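Side-chain contacts in Sys-1 protein (Caenorhabditis elegans, PDB 3C2G), which regulates transcription as a beta-catenin of the Wnt asymmetry pathway, binding the TCF factor POP-1 directly and activating or repressing target genes: residues 175-180 and 188-193; 504-509 and 520-525; 531-536 and 573-578; 541-546 and 577-582; 592-597 and 611-616. All coordinates share one frame; numbering follows the deposited sequence.

Interaction 1. Residues 175-180 and 188-193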
# COMPACT_ATOMS: atom_id res chain seq x y z
N GLU A 175 -10.04 -15.90 -19.30
CA GLU A 175 -10.01 -17.34 -19.51
C GLU A 175 -8.64 -17.90 -19.10
O GLU A 175 -8.53 -19.06 -18.73
CB GLU A 175 -10.38 -17.71 -20.95
CG GLU A 175 -10.73 -19.20 -21.15
CD GLU A 175 -11.18 -19.57 -22.57
OE1 GLU A 175 -11.72 -18.69 -23.30
OE2 GLU A 175 -11.01 -20.76 -22.96
N TYR A 176 -7.61 -17.06 -19.12
CA TYR A 176 -6.29 -17.48 -18.66
C TYR A 176 -6.23 -17.65 -17.14
O TYR A 176 -5.29 -18.25 -16.63
CB TYR A 176 -5.21 -16.51 -19.10
CG TYR A 176 -4.83 -16.56 -20.56
CD1 TYR A 176 -3.69 -17.25 -20.97
CD2 TYR A 176 -5.58 -15.89 -21.53
CE1 TYR A 176 -3.31 -17.27 -22.30
CE2 TYR A 176 -5.22 -15.92 -22.85
CZ TYR A 176 -4.08 -16.61 -23.24
OH TYR A 176 -3.70 -16.63 -24.57
N PHE A 177 -7.23 -17.14 -16.44
CA PHE A 177 -7.26 -17.28 -14.99
C PHE A 177 -8.20 -18.38 -14.52
O PHE A 177 -8.49 -18.50 -13.32
CB PHE A 177 -7.57 -15.94 -14.32
CG PHE A 177 -6.51 -14.89 -14.52
CD1 PHE A 177 -5.17 -15.25 -14.64
CD2 PHE A 177 -6.84 -13.54 -14.55
CE1 PHE A 177 -4.19 -14.28 -14.82
CE2 PHE A 177 -5.86 -12.57 -14.71
CZ PHE A 177 -4.53 -12.95 -14.85
N ASN A 178 -8.67 -19.20 -15.47
CA ASN A 178 -9.54 -20.32 -15.13
C ASN A 178 -8.77 -21.42 -14.39
O ASN A 178 -7.60 -21.67 -14.69
CB ASN A 178 -10.27 -20.87 -16.37
CG ASN A 178 -11.49 -20.03 -16.77
OD1 ASN A 178 -11.89 -19.11 -16.05
ND2 ASN A 178 -12.07 -20.34 -17.92
N PRO A 179 -9.43 -22.04 -13.40
CA PRO A 179 -8.80 -23.03 -12.52
C PRO A 179 -8.12 -24.18 -13.25
O PRO A 179 -7.09 -24.66 -12.79
CB PRO A 179 -9.97 -23.56 -11.68
CG PRO A 179 -11.22 -23.07 -12.36
CD PRO A 179 -10.84 -21.80 -13.03
N GLN A 180 -8.68 -24.60 -14.39
CA GLN A 180 -8.18 -25.77 -15.13
C GLN A 180 -6.95 -25.50 -16.01
O GLN A 180 -6.37 -26.43 -16.57
CB GLN A 180 -9.31 -26.39 -15.96
N PRO A 188 2.93 -12.98 -19.22
CA PRO A 188 2.99 -11.80 -18.34
C PRO A 188 2.23 -10.58 -18.86
O PRO A 188 1.69 -9.81 -18.06
CB PRO A 188 4.49 -11.50 -18.27
CG PRO A 188 5.15 -12.80 -18.51
CD PRO A 188 4.27 -13.51 -19.52
N ALA A 189 2.19 -10.42 -20.18
CA ALA A 189 1.46 -9.31 -20.80
C ALA A 189 -0.01 -9.27 -20.40
O ALA A 189 -0.61 -8.21 -20.40
CB ALA A 189 1.59 -9.38 -22.32
N ILE A 190 -0.58 -10.43 -20.09
CA ILE A 190 -1.94 -10.48 -19.56
C ILE A 190 -2.09 -9.60 -18.32
O ILE A 190 -3.13 -8.96 -18.14
CB ILE A 190 -2.37 -11.93 -19.26
CG1 ILE A 190 -2.69 -12.64 -20.58
CG2 ILE A 190 -3.60 -11.97 -18.39
CD1 ILE A 190 -2.39 -14.11 -20.57
N PHE A 191 -1.05 -9.52 -17.50
CA PHE A 191 -1.07 -8.63 -16.35
C PHE A 191 -0.95 -7.18 -16.74
O PHE A 191 -1.70 -6.34 -16.25
CB PHE A 191 0.02 -9.02 -15.33
CG PHE A 191 -0.24 -10.35 -14.67
CD1 PHE A 191 -1.16 -10.45 -13.63
CD2 PHE A 191 0.40 -11.50 -15.12
CE1 PHE A 191 -1.41 -11.68 -13.01
CE2 PHE A 191 0.15 -12.74 -14.53
CZ PHE A 191 -0.76 -12.83 -13.47
N ILE A 192 -0.01 -6.88 -17.64
CA ILE A 192 0.18 -5.51 -18.15
C ILE A 192 -1.13 -4.91 -18.65
O ILE A 192 -1.46 -3.78 -18.31
CB ILE A 192 1.26 -5.48 -19.25
CG1 ILE A 192 2.60 -6.02 -18.72
CG2 ILE A 192 1.42 -4.08 -19.82
CD1 ILE A 192 3.15 -5.26 -17.48
N ILE A 193 -1.90 -5.69 -19.41
CA ILE A 193 -3.16 -5.24 -19.99
C ILE A 193 -4.25 -5.02 -18.93
O ILE A 193 -4.91 -3.99 -18.95
CB ILE A 193 -3.65 -6.23 -21.08
CG1 ILE A 193 -2.63 -6.31 -22.22
CG2 ILE A 193 -5.01 -5.81 -21.61
CD1 ILE A 193 -2.67 -7.59 -23.00
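Ile190 meets the two neighbouring aromatic residues Tyr176 and Phe177 with two different branches. Its CD1 methyl lies over one face of the Tyr176 ring, 3.5 Å from the centroid and 16° off the ring normal. This is a CH-pi contact, displaced toward the CD1 side of the ring, where Ile190 CD1 and Tyr176 CD1 are 3.4 Å apart. With Ile190 CG1 anti to the carbonyl carbon (chi1 -75°) and CG2 anti to the backbone N, the two branches diverge, and Ile190 CG2 reaches Phe177 CZ at 3.8 Å. That same CZ also touches Phe191 CE1, at 3.8 Å; the two phenylalanine rings are oblique, their planes turned by 42°. The hydroxyl of the buried Tyr176 is satisfied outside the contact, by Ile123 O and Gln128 NE2. Replacing the tyrosine with an alanine would probably leave Ile190 CD1 without the ring beneath it and those two polar groups without their mate. The contact thus ties the loop after helix 167-174 to the start of helix 189-198 within the armadillo domain. Helix 134-150 adds Phe141 against Tyr176 and Ile190, helix 224-239 packs on Phe177, and helix 251-270 on Phe191.

Interaction 2. Residues 504-509 and 520-525; sequences WVFRQP and QLVERT
Val505 and Leu521 interlock by apolar shape alone, their side chains running past each other in opposite directions. The CD2 methyl of Leu521 is the first bump: it rests against both CB and CG1 of Val505, at 4.1 Å from each. Val505 CG1 answers as a bump in the other direction, seated between Leu521 CD2 and the CG2 methyl of Val522, the latter 4.2 Å away. It stands there because chi1 of 87° sets it between the backbone N and the carbonyl carbon. Val522 CG2 in turn enters the shallow hollow between Val505 CG1 and the far end of the Phe506 ring, where it is 4.0 Å from Phe506 CZ and meets the ring obliquely. Val522 crosses both of these partners at about a right angle. No hydrogen bond joins the two segments. Within the helix, the Leu521 carbonyl oxygen accepts from Thr525 twice, from OG1 at 2.8 Å and from the backbone N, the two donors coming from opposite faces of the carbonyl plane. In the armadillo domain the contact pairs the end of helix 494-507 with helix 515-535. Helix 457-472 sends Leu458 onto Val505 and Leu465 onto Thr525, whereas helix 563-579 brings Phe565 against Val522, and Leu555 from a loop touches both Phe506 and Val522.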
# COMPACT_ATOMS: atom_id res chain seq x y z
N TRP A 504 9.09 21.49 19.83
CA TRP A 504 9.29 21.15 18.42
C TRP A 504 8.02 21.30 17.59
O TRP A 504 8.05 21.83 16.48
CB TRP A 504 9.82 19.73 18.32
CG TRP A 504 9.88 19.19 16.93
CD1 TRP A 504 10.87 19.41 16.01
CD2 TRP A 504 8.93 18.32 16.30
NE1 TRP A 504 10.59 18.73 14.85
CE2 TRP A 504 9.41 18.05 14.99
CE3 TRP A 504 7.73 17.72 16.72
CZ2 TRP A 504 8.72 17.23 14.10
CZ3 TRP A 504 7.05 16.90 15.83
CH2 TRP A 504 7.54 16.67 14.53
N VAL A 505 6.90 20.83 18.14
CA VAL A 505 5.64 20.83 17.41
C VAL A 505 5.18 22.26 17.08
O VAL A 505 4.58 22.50 16.03
CB VAL A 505 4.54 19.99 18.15
CG1 VAL A 505 3.78 20.82 19.18
CG2 VAL A 505 3.58 19.41 17.16
N PHE A 506 5.50 23.22 17.94
CA PHE A 506 5.12 24.60 17.68
C PHE A 506 5.96 25.29 16.60
O PHE A 506 5.53 26.26 16.00
CB PHE A 506 5.05 25.41 18.97
CG PHE A 506 3.86 25.06 19.81
CD1 PHE A 506 2.60 25.55 19.49
CD2 PHE A 506 3.99 24.20 20.90
CE1 PHE A 506 1.50 25.20 20.25
CE2 PHE A 506 2.90 23.84 21.67
CZ PHE A 506 1.65 24.35 21.34
N ARG A 507 7.16 24.76 16.36
CA ARG A 507 8.05 25.27 15.33
C ARG A 507 7.79 24.63 13.97
O ARG A 507 8.36 25.04 12.97
CB ARG A 507 9.51 25.06 15.74
CG ARG A 507 9.93 25.89 16.96
CD ARG A 507 11.44 25.88 17.17
NE ARG A 507 11.85 24.94 18.22
CZ ARG A 507 12.37 23.73 18.00
NH1 ARG A 507 12.54 23.28 16.76
NH2 ARG A 507 12.71 22.97 19.03
N GLN A 508 6.93 23.61 13.94
CA GLN A 508 6.60 22.91 12.70
C GLN A 508 5.73 23.80 11.81
O GLN A 508 4.98 24.64 12.33
CB GLN A 508 5.90 21.57 12.98
CG GLN A 508 6.81 20.42 13.37
CD GLN A 508 7.94 20.16 12.38
OE1 GLN A 508 8.96 20.84 12.39
NE2 GLN A 508 7.76 19.15 11.52
N PRO A 509 5.83 23.63 10.47
CA PRO A 509 5.07 24.40 9.49
C PRO A 509 3.56 24.25 9.66
O PRO A 509 3.09 23.18 10.05
CB PRO A 509 5.49 23.79 8.15
CG PRO A 509 6.80 23.14 8.41
CD PRO A 509 6.71 22.64 9.82
N GLN A 520 -3.36 16.47 18.63
CA GLN A 520 -3.36 15.29 19.50
C GLN A 520 -2.06 15.11 20.29
O GLN A 520 -2.08 14.57 21.39
CB GLN A 520 -3.79 13.99 18.78
CG GLN A 520 -2.71 13.29 17.97
CD GLN A 520 -3.07 11.85 17.53
OE1 GLN A 520 -4.21 11.38 17.72
NE2 GLN A 520 -2.10 11.16 16.93
N LEU A 521 -0.94 15.60 19.75
CA LEU A 521 0.34 15.55 20.44
C LEU A 521 0.33 16.50 21.63
O LEU A 521 0.87 16.17 22.70
CB LEU A 521 1.49 15.93 19.49
CG LEU A 521 2.91 15.77 20.04
CD1 LEU A 521 3.86 15.40 18.95
CD2 LEU A 521 3.40 17.04 20.75
N VAL A 522 -0.26 17.67 21.43
CA VAL A 522 -0.38 18.69 22.45
C VAL A 522 -1.20 18.15 23.63
O VAL A 522 -0.77 18.26 24.79
CB VAL A 522 -1.00 19.97 21.87
CG1 VAL A 522 -1.47 20.91 22.96
CG2 VAL A 522 0.01 20.67 20.98
N GLU A 523 -2.35 17.55 23.31
CA GLU A 523 -3.27 17.01 24.31
C GLU A 523 -2.62 15.89 25.09
O GLU A 523 -2.72 15.83 26.32
CB GLU A 523 -4.56 16.51 23.65
CG GLU A 523 -5.43 17.61 23.05
CD GLU A 523 -6.67 17.09 22.34
OE1 GLU A 523 -7.05 17.67 21.29
OE2 GLU A 523 -7.29 16.09 22.82
N ARG A 524 -1.93 15.01 24.38
CA ARG A 524 -1.26 13.89 25.01
C ARG A 524 -0.14 14.35 25.92
O ARG A 524 0.13 13.71 26.92
CB ARG A 524 -0.78 12.87 23.96
CG ARG A 524 -1.91 12.05 23.41
CD ARG A 524 -1.51 11.24 22.22
NE ARG A 524 -2.64 10.46 21.74
CZ ARG A 524 -2.56 9.53 20.78
NH1 ARG A 524 -1.39 9.27 20.22
NH2 ARG A 524 -3.64 8.85 20.42
N THR A 525 0.50 15.47 25.57
CA THR A 525 1.52 16.04 26.41
C THR A 525 0.91 16.47 27.75
O THR A 525 1.38 16.07 28.82
CB THR A 525 2.19 17.25 25.73
OG1 THR A 525 2.83 16.83 24.52
CG2 THR A 525 3.21 17.88 26.64

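Interaction 3. Residues 531-536 and 573-578; sequences VLMEQC and CDKILE
Met533 and Lys575 mark the nearest approach of two helical backbones, their CA atoms 8.9 Å apart, one near the end of helix 515-535 and the other in the later part of helix 563-579. That gap is bridged by a long side chain, Met533, modelled as selenomethionine. Its CG stands anti to the carbonyl carbon (chi1 -85°) and the chain beyond runs extended, which carries the selenium and the terminal methyl across to the other helix. The selenium lies alongside the aliphatic part of Lys575, 4.0 Å from Lys575 CD and 4.1 Å from its CB, the two chains sliding past each other in opposite directions. The CE methyl of Met533 goes a step further and settles 4.1 Å from Ile576 CG1, with these two side chains crossing at about a right angle. Lys575 therefore plays two parts. Its methylenes form one wall of an apolar contact, while the chain bends at its last torsion (chi4 -65°) and its NZ makes a salt bridge with Glu539, which also lies against Met533. The contact shows how the methylenes of a lysine can take part in apolar packing while its amino group is paired at the end of the chain. Around it, helix 539-544 lays Glu539 and Val542 against Met533, helix 583-586 brings Arg583 onto Ile576, and Leu532, the residue before Met533, packs against helix 494-507 through Leu494 and Ile495.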
# COMPACT_ATOMS: atom_id res chain seq x y z
N VAL A 531 -0.52 12.33 34.31
CA VAL A 531 -0.30 10.95 34.67
C VAL A 531 1.00 10.80 35.45
O VAL A 531 1.01 10.16 36.48
CB VAL A 531 -0.34 10.02 33.43
CG1 VAL A 531 0.14 8.65 33.78
CG2 VAL A 531 -1.76 9.94 32.87
N LEU A 532 2.08 11.42 34.96
CA LEU A 532 3.38 11.37 35.65
C LEU A 532 3.28 11.95 37.05
O LEU A 532 3.84 11.39 38.00
CB LEU A 532 4.46 12.12 34.87
CG LEU A 532 5.05 11.43 33.64
CD1 LEU A 532 5.61 12.48 32.67
CD2 LEU A 532 6.12 10.40 34.03
N MSE A 533 2.57 13.06 37.18
CA MSE A 533 2.37 13.68 38.48
C MSE A 533 1.73 12.70 39.45
O MSE A 533 2.25 12.49 40.54
CB MSE A 533 1.54 14.96 38.36
CG MSE A 533 2.37 16.16 38.01
SE MSE A 533 1.29 17.68 37.45
CE MSE A 533 2.61 19.14 37.61
N GLU A 534 0.63 12.08 39.02
CA GLU A 534 -0.16 11.20 39.87
C GLU A 534 0.48 9.83 40.15
O GLU A 534 0.60 9.41 41.30
CB GLU A 534 -1.55 11.02 39.27
CG GLU A 534 -2.41 9.98 39.99
CD GLU A 534 -3.88 10.32 39.98
OE1 GLU A 534 -4.33 11.03 39.06
OE2 GLU A 534 -4.58 9.88 40.91
N GLN A 535 0.89 9.16 39.08
CA GLN A 535 1.26 7.75 39.12
C GLN A 535 2.68 7.49 39.60
O GLN A 535 2.97 6.42 40.12
CB GLN A 535 1.06 7.14 37.74
CG GLN A 535 0.19 5.91 37.77
CD GLN A 535 -1.27 6.23 37.99
OE1 GLN A 535 -1.98 5.49 38.66
NE2 GLN A 535 -1.73 7.35 37.43
N CYS A 536 3.56 8.47 39.41
CA CYS A 536 4.93 8.39 39.89
C CYS A 536 5.15 9.22 41.15
O CYS A 536 6.27 9.37 41.60
CB CYS A 536 5.91 8.85 38.81
SG CYS A 536 5.71 8.04 37.20
N CYS A 573 -2.10 23.37 35.18
CA CYS A 573 -1.66 24.71 35.49
C CYS A 573 -1.70 24.96 36.99
O CYS A 573 -0.73 25.46 37.57
CB CYS A 573 -2.52 25.74 34.76
SG CYS A 573 -2.09 25.94 33.04
N ASP A 574 -2.80 24.57 37.62
CA ASP A 574 -2.98 24.75 39.04
C ASP A 574 -1.93 23.98 39.83
O ASP A 574 -1.39 24.49 40.81
CB ASP A 574 -4.39 24.34 39.48
CG ASP A 574 -4.70 24.76 40.90
OD1 ASP A 574 -4.84 25.99 41.14
OD2 ASP A 574 -4.80 23.87 41.77
N LYS A 575 -1.65 22.76 39.40
CA LYS A 575 -0.63 21.94 40.06
C LYS A 575 0.79 22.48 39.85
O LYS A 575 1.65 22.34 40.74
CB LYS A 575 -0.73 20.49 39.60
CG LYS A 575 -1.91 19.75 40.19
CD LYS A 575 -2.00 18.34 39.64
CE LYS A 575 -3.20 17.59 40.21
NZ LYS A 575 -3.07 17.36 41.68
N ILE A 576 1.05 23.11 38.70
CA ILE A 576 2.35 23.74 38.49
C ILE A 576 2.54 24.93 39.44
O ILE A 576 3.63 25.13 40.00
CB ILE A 576 2.58 24.17 37.01
CG1 ILE A 576 2.74 22.96 36.09
CG2 ILE A 576 3.83 25.04 36.87
CD1 ILE A 576 2.48 23.27 34.64
N LEU A 577 1.48 25.71 39.65
CA LEU A 577 1.57 26.91 40.46
C LEU A 577 1.59 26.61 41.96
O LEU A 577 2.11 27.41 42.74
CB LEU A 577 0.46 27.90 40.11
CG LEU A 577 0.53 28.40 38.67
CD1 LEU A 577 -0.61 29.35 38.35
CD2 LEU A 577 1.87 29.07 38.39
N GLU A 578 1.05 25.46 42.35
CA GLU A 578 1.15 24.99 43.73
C GLU A 578 2.61 24.76 44.12
O GLU A 578 2.98 24.96 45.27
CB GLU A 578 0.34 23.70 43.93
CG GLU A 578 0.15 23.26 45.39
CD GLU A 578 -0.80 22.05 45.53
OE1 GLU A 578 -1.90 22.05 44.89
OE2 GLU A 578 -0.46 21.09 46.28

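Interaction 4. Residues 541-546 and 577-582; sequences EVAQYS and LEHCPT
Ala543 packs against His579 and Cys580 where two helices of the armadillo domain draw close at their ends, helix 539-544 on one side and helix 563-579 on the other. The approach is tight enough for a small residue to suffice: the CA atoms of Ala543 and His579 are 6.6 Å apart. The apolar contacts centre on the methyl of Ala543. Its CB lies 4.1 Å from His579 CB, the stem of the imidazole, and 4.2 Å from Cys580 SG, so it nestles between two successive residues of the opposing chain. A second group of contacts belongs to the sulfur itself. With SG anti to its own carbonyl carbon (chi1 -53°), Cys580 lays it against the backbone of the facing helix. Cys580 SG is 4.0 Å from Ala543 C and equally far from Gln544 CA; the CB of Gln544 also borders it. Hydrogen bonds act within each side, not between the two. The His579 ring lies obliquely to the Ala543 methyl and beside Glu539 and Lys540 of helix 539-544, while its ND1 bonds back to Lys575 O, which should limit its rotation. Arg583 makes a weak bond to Ala543 O. Where the chain leaves helix 539-544, the hydroxyl of Ser546 bonds back to the helix: Ser546 OG donates to Val542 O over 2.8 Å, tilted 33° from the carbonyl plane.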
# COMPACT_ATOMS: atom_id res chain seq x y z
N GLU A 541 8.40 17.38 41.09
CA GLU A 541 9.42 17.15 40.08
C GLU A 541 8.94 17.55 38.68
O GLU A 541 9.66 18.22 37.95
CB GLU A 541 9.87 15.67 40.12
CG GLU A 541 11.22 15.36 39.44
CD GLU A 541 11.62 13.86 39.45
OE1 GLU A 541 12.73 13.54 38.96
OE2 GLU A 541 10.84 13.00 39.94
N VAL A 542 7.72 17.14 38.32
CA VAL A 542 7.17 17.48 37.01
C VAL A 542 7.05 18.98 36.83
O VAL A 542 7.45 19.53 35.80
CB VAL A 542 5.80 16.79 36.74
CG1 VAL A 542 5.12 17.40 35.54
CG2 VAL A 542 5.99 15.31 36.52
N ALA A 543 6.50 19.65 37.84
CA ALA A 543 6.32 21.09 37.79
C ALA A 543 7.65 21.80 37.62
O ALA A 543 7.81 22.61 36.70
CB ALA A 543 5.63 21.57 39.03
N GLN A 544 8.63 21.48 38.46
CA GLN A 544 9.91 22.19 38.36
C GLN A 544 10.72 21.80 37.12
O GLN A 544 11.45 22.62 36.59
CB GLN A 544 10.71 22.20 39.67
CG GLN A 544 11.31 20.88 40.10
CD GLN A 544 11.54 20.77 41.62
OE1 GLN A 544 11.53 21.78 42.34
NE2 GLN A 544 11.74 19.54 42.10
N TYR A 545 10.55 20.58 36.63
CA TYR A 545 11.19 20.20 35.37
C TYR A 545 10.44 20.70 34.12
O TYR A 545 10.86 20.41 33.00
CB TYR A 545 11.44 18.69 35.29
CG TYR A 545 12.66 18.21 36.03
CD1 TYR A 545 13.91 18.18 35.41
CD2 TYR A 545 12.58 17.76 37.34
CE1 TYR A 545 15.04 17.72 36.09
CE2 TYR A 545 13.70 17.30 38.03
CZ TYR A 545 14.92 17.28 37.40
OH TYR A 545 16.03 16.82 38.08
N SER A 546 9.36 21.45 34.31
CA SER A 546 8.58 21.98 33.18
C SER A 546 8.77 23.46 32.88
O SER A 546 7.92 24.08 32.23
CB SER A 546 7.10 21.70 33.40
OG SER A 546 6.84 20.33 33.22
N LEU A 577 1.48 25.71 39.65
CA LEU A 577 1.57 26.91 40.46
C LEU A 577 1.59 26.61 41.96
O LEU A 577 2.11 27.41 42.74
CB LEU A 577 0.46 27.90 40.11
CG LEU A 577 0.53 28.40 38.67
CD1 LEU A 577 -0.61 29.35 38.35
CD2 LEU A 577 1.87 29.07 38.39
N GLU A 578 1.05 25.46 42.35
CA GLU A 578 1.15 24.99 43.73
C GLU A 578 2.61 24.76 44.12
O GLU A 578 2.98 24.96 45.27
CB GLU A 578 0.34 23.70 43.93
CG GLU A 578 0.15 23.26 45.39
CD GLU A 578 -0.80 22.05 45.53
OE1 GLU A 578 -1.90 22.05 44.89
OE2 GLU A 578 -0.46 21.09 46.28
N HIS A 579 3.45 24.36 43.16
CA HIS A 579 4.87 24.10 43.44
C HIS A 579 5.85 25.15 42.89
O HIS A 579 6.96 25.29 43.39
CB HIS A 579 5.26 22.69 43.00
CG HIS A 579 4.39 21.61 43.57
ND1 HIS A 579 3.36 21.03 42.86
CD2 HIS A 579 4.39 21.01 44.79
CE1 HIS A 579 2.76 20.13 43.62
NE2 HIS A 579 3.37 20.09 44.79
N CYS A 580 5.44 25.89 41.86
CA CYS A 580 6.24 27.00 41.36
C CYS A 580 5.39 28.26 41.31
O CYS A 580 4.98 28.68 40.23
CB CYS A 580 6.81 26.69 39.98
SG CYS A 580 7.71 25.11 39.89
N PRO A 581 5.13 28.85 42.49
CA PRO A 581 4.16 29.96 42.67
C PRO A 581 4.43 31.19 41.78
O PRO A 581 3.48 31.83 41.32
CB PRO A 581 4.32 30.34 44.15
CG PRO A 581 4.96 29.17 44.80
CD PRO A 581 5.79 28.49 43.76
N THR A 582 5.70 31.48 41.54
CA THR A 582 6.09 32.71 40.86
C THR A 582 5.81 32.68 39.36
O THR A 582 5.76 33.72 38.72
CB THR A 582 7.58 33.08 41.11
OG1 THR A 582 8.42 32.12 40.46
CG2 THR A 582 7.93 33.11 42.61

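Interaction 5. Residues 592-597 and 611-616; sequences PMLEGL and SLLSRF
Leu594 and Leu613 bring the two backbones to their nearest approach, 7.2 Å between CA atoms, where helix 591-598 faces the last turn of helix 603-613. From Leu613 a type I beta turn to Phe616 curls the chain back, so that Phe616 joins the same contact. All three contacts across the segments run through Leu594. Its CG stands opposite the backbone N (chi1 178°), sending both methyls across the gap. CD2 meets Leu613 CD1 at 3.8 Å, the two side chains slipping past each other in opposite directions, and also grazes the Phe616 ring obliquely, 4.4 Å from CE2. CD1 takes the other side, 4.2 Å from Leu612 CD2, with the two leucines crossing at about a right angle. Leu570 touches both Leu594 and Leu612, so that one residue of helix 563-579 backs both leucines. Exchanging Leu594 for an alanine is likely to open a gap facing Leu612, Leu613 and Phe616, whose contacts with its two methyls would be lost. No hydrogen bond or charge pair between the segments sets the direction of the contact; its fit rests on the complementary shapes of methyls and ring at the closing end of the armadillo domain.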
# COMPACT_ATOMS: atom_id res chain seq x y z
N PRO A 592 -9.98 37.42 31.38
CA PRO A 592 -11.44 37.33 31.23
C PRO A 592 -11.91 35.98 30.70
O PRO A 592 -13.00 35.52 31.07
CB PRO A 592 -11.76 38.44 30.21
CG PRO A 592 -10.62 39.37 30.29
CD PRO A 592 -9.43 38.51 30.56
N MSE A 593 -11.11 35.36 29.85
CA MSE A 593 -11.41 34.02 29.38
C MSE A 593 -11.44 33.00 30.52
O MSE A 593 -12.31 32.13 30.56
CB MSE A 593 -10.43 33.58 28.31
CG MSE A 593 -10.86 32.33 27.60
SE MSE A 593 -9.40 31.05 27.47
CE MSE A 593 -9.20 30.55 29.35
N LEU A 594 -10.48 33.10 31.43
CA LEU A 594 -10.42 32.21 32.58
C LEU A 594 -11.60 32.45 33.53
O LEU A 594 -12.12 31.50 34.12
CB LEU A 594 -9.08 32.34 33.31
CG LEU A 594 -8.83 31.53 34.58
CD1 LEU A 594 -8.97 30.04 34.34
CD2 LEU A 594 -7.46 31.85 35.13
N GLU A 595 -12.01 33.70 33.67
CA GLU A 595 -13.17 34.04 34.50
C GLU A 595 -14.43 33.44 33.88
O GLU A 595 -15.25 32.85 34.59
CB GLU A 595 -13.32 35.56 34.68
N GLY A 596 -14.54 33.56 32.56
CA GLY A 596 -15.60 32.90 31.80
C GLY A 596 -15.74 31.42 32.14
O GLY A 596 -16.86 30.93 32.30
N LEU A 597 -14.61 30.73 32.28
CA LEU A 597 -14.60 29.29 32.59
C LEU A 597 -15.12 28.94 33.99
O LEU A 597 -15.55 27.81 34.23
CB LEU A 597 -13.21 28.69 32.34
CG LEU A 597 -12.80 28.49 30.88
CD1 LEU A 597 -11.38 27.96 30.81
CD2 LEU A 597 -13.76 27.55 30.14
N SER A 611 -10.17 27.76 41.25
CA SER A 611 -8.98 27.33 41.98
C SER A 611 -7.72 27.90 41.32
O SER A 611 -6.82 28.37 42.01
CB SER A 611 -8.89 25.81 42.06
OG SER A 611 -10.12 25.24 42.44
N LEU A 612 -7.67 27.84 39.99
CA LEU A 612 -6.56 28.40 39.23
C LEU A 612 -6.55 29.94 39.26
O LEU A 612 -5.49 30.56 39.32
CB LEU A 612 -6.56 27.88 37.78
CG LEU A 612 -5.48 28.36 36.79
CD1 LEU A 612 -4.07 28.08 37.28
CD2 LEU A 612 -5.69 27.74 35.44
N LEU A 613 -7.74 30.53 39.21
CA LEU A 613 -7.89 32.00 39.27
C LEU A 613 -7.23 32.64 40.50
O LEU A 613 -6.54 33.66 40.39
CB LEU A 613 -9.37 32.39 39.21
CG LEU A 613 -9.75 33.84 38.89
CD1 LEU A 613 -9.36 34.22 37.46
CD2 LEU A 613 -11.25 34.05 39.11
N SER A 614 -7.40 32.02 41.67
CA SER A 614 -6.87 32.55 42.92
C SER A 614 -5.33 32.61 42.98
O SER A 614 -4.77 33.23 43.88
CB SER A 614 -7.40 31.76 44.11
OG SER A 614 -6.79 30.48 44.19
N ARG A 615 -4.67 31.97 42.02
CA ARG A 615 -3.20 31.94 41.99
C ARG A 615 -2.59 33.25 41.49
O ARG A 615 -1.46 33.59 41.86
CB ARG A 615 -2.69 30.80 41.11
CG ARG A 615 -3.24 29.42 41.44
CD ARG A 615 -2.39 28.70 42.45
NE ARG A 615 -2.84 27.32 42.60
CZ ARG A 615 -2.47 26.51 43.59
NH1 ARG A 615 -1.63 26.95 44.52
NH2 ARG A 615 -2.93 25.27 43.64
N PHE A 616 -3.34 33.98 40.68
CA PHE A 616 -2.81 35.12 39.95
C PHE A 616 -2.85 36.44 40.71
O PHE A 616 -3.65 36.60 41.63
CB PHE A 616 -3.51 35.23 38.59
CG PHE A 616 -3.14 34.12 37.66
CD1 PHE A 616 -2.10 34.28 36.74
CD2 PHE A 616 -3.80 32.90 37.73
CE1 PHE A 616 -1.74 33.25 35.90
CE2 PHE A 616 -3.44 31.86 36.89
CZ PHE A 616 -2.41 32.03 35.98

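Interaction 1 stands alone, its centre about 50 Å from that of interaction 2 and on the opposite side of the chain's centre from the other four, which gather toward the C-terminal end. Interactions 2 and 3 both use helix 515-535, with centres about 20 Å apart and no direct touch. Interactions 3 and 4 merge, their centres about 8 Å apart: they share Leu577 and Glu578, and Met533 CE packs on Val542 CG1 at 3.7 Å. Interaction 5 joins this pair through a salt bridge, Asp574 OD1 to Arg615 NE at 2.8 Å, and through Leu577 packing on Leu612 and Phe616. All five are internal packing of the helical scaffold; none includes a POP-1 residue.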